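Local coordinates for protein sortase SrtE1 (Streptomyces coelicolor, PDB 5CUW) that is a class E sortase transpeptidase that joins surface proteins to the cell wall, recognising Leu-Ala-x-Thr-Gly and Leu-Pro-x-Thr-Gly sorting signals, at residues 136-139 with 140-143. Sequence-based numbering, arbitrary orientation. Where two conformers were deposited one is given.
Sequences PSNV and SVLD
N138 and V141 meet three residues apart in a tight bend, their side chains crossing at about a right angle. CG2 of V141 sits 3.4 Å from the backbone O of N138, while CG1 lies over the face of the carboxamide at its nitrogen end, 3.7 Å from N138 ND2. The amide is brought there by a first torsion that sets CG anti to the backbone N (chi1 -171°), and its ND2 donates hydrogen bonds to OE1 of Q148 and OG1 of T134, which should fix the rotation of the group. N138 is the centre of an inverse gamma turn, closed by V139 N bonding to S137 O at 2.9 Å, and this turn leads directly into a short 3-10 segment. There L142 N donates to V139 O (2.9 Å, N-H...O angle 159°), the i to i+3 bond of a 3-10 helix, with the donor above the carbonyl plane. The whole lies in the loop joining strands 121-134 and 156-164 of the sortase beta-barrel, where V141 packs on I174 and L142 on Y72, the residue inferred to recognise substrate. Substituting an alanine for N138 would probably leave Q148 and T134 without their shared amide donor and open a gap beside CG1 of V141. At the OD1 end of the amide the contact is looser and bridged by water: one molecule donates to N138 OD1 (3.0 Å) and accepts from S140 N (3.0 Å), spanning two groups whose direct separation, OD1 to N, is 3.7 Å.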
loop_
_atom_site.group_PDB
_atom_site.type_symbol
_atom_site.label_atom_id
_atom_site.label_comp_id
_atom_site.label_asym_id
_atom_site.label_seq_id
_atom_site.Cartn_x
_atom_site.Cartn_y
_atom_site.Cartn_z
ATOM N N PRO A 136 -16.534 -3.000 -0.452
ATOM C CA PRO A 136 -15.798 -2.405 0.670
ATOM C C PRO A 136 -15.752 -3.323 1.902
ATOM O O PRO A 136 -14.911 -3.128 2.783
ATOM C CB PRO A 136 -16.583 -1.124 0.972
ATOM C CG PRO A 136 -17.371 -0.838 -0.269
ATOM C CD PRO A 136 -17.680 -2.175 -0.876
ATOM N N SER A 137 -16.629 -4.321 1.954
ATOM C CA SER A 137 -16.634 -5.268 3.072
ATOM C C SER A 137 -15.655 -6.424 2.868
ATOM O O SER A 137 -15.505 -7.275 3.739
ATOM C CB SER A 137 -18.040 -5.822 3.286
ATOM O OG SER A 137 -18.939 -4.777 3.607
ATOM N N ASN A 138 -14.984 -6.452 1.719
ATOM C CA ASN A 138 -14.090 -7.557 1.391
ATOM C C ASN A 138 -12.718 -7.383 2.025
ATOM O O ASN A 138 -11.744 -7.092 1.340
ATOM C CB ASN A 138 -13.948 -7.698 -0.131
ATOM C CG ASN A 138 -13.197 -8.957 -0.534
ATOM O OD1 ASN A 138 -12.893 -9.811 0.303
ATOM N ND2 ASN A 138 -12.898 -9.081 -1.821
ATOM N N VAL A 139 -12.631 -7.576 3.338
ATOM C CA VAL A 139 -11.373 -7.334 4.034
ATOM C C VAL A 139 -10.336 -8.438 3.838
ATOM O O VAL A 139 -9.168 -8.264 4.197
ATOM C CB VAL A 139 -11.596 -7.159 5.554
ATOM C CG1 VAL A 139 -12.375 -5.891 5.830
ATOM C CG2 VAL A 139 -12.303 -8.374 6.131
ATOM N N SER A 140 -10.746 -9.565 3.265
ATOM C CA SER A 140 -9.830 -10.694 3.100
ATOM C C SER A 140 -8.683 -10.372 2.137
ATOM O O SER A 140 -7.706 -11.115 2.062
ATOM C CB SER A 140 -10.589 -11.930 2.619
ATOM O OG SER A 140 -11.519 -12.354 3.597
ATOM N N VAL A 141 -8.794 -9.265 1.413
ATOM C CA VAL A 141 -7.700 -8.827 0.540
ATOM C C VAL A 141 -6.511 -8.316 1.372
ATOM O O VAL A 141 -5.436 -8.046 0.830
ATOM C CB VAL A 141 -8.144 -7.715 -0.450
ATOM C CG1 VAL A 141 -9.289 -8.206 -1.330
ATOM C CG2 VAL A 141 -8.540 -6.436 0.297
ATOM N N LEU A 142 -6.711 -8.198 2.686
ATOM C CA LEU A 142 -5.655 -7.810 3.620
ATOM C C LEU A 142 -5.118 -8.984 4.446
ATOM O O LEU A 142 -4.334 -8.764 5.371
ATOM C CB LEU A 142 -6.156 -6.736 4.595
ATOM C CG LEU A 142 -6.598 -5.392 3.999
ATOM C CD1 LEU A 142 -7.287 -4.556 5.057
ATOM C CD2 LEU A 142 -5.400 -4.639 3.423
ATOM N N ASP A 143 -5.554 -10.206 4.133
ATOM C CA ASP A 143 -5.081 -11.420 4.827
ATOM C C ASP A 143 -3.580 -11.609 4.594
ATOM O O ASP A 143 -3.057 -11.152 3.572
ATOM C CB ASP A 143 -5.831 -12.667 4.326
ATOM C CG ASP A 143 -7.268 -12.761 4.847
ATOM O OD1 ASP A 143 -7.645 -11.989 5.754
ATOM O OD2 ASP A 143 -8.022 -13.631 4.355
HETATM O O HOH W 1 -13.540 -10.746 3.038
#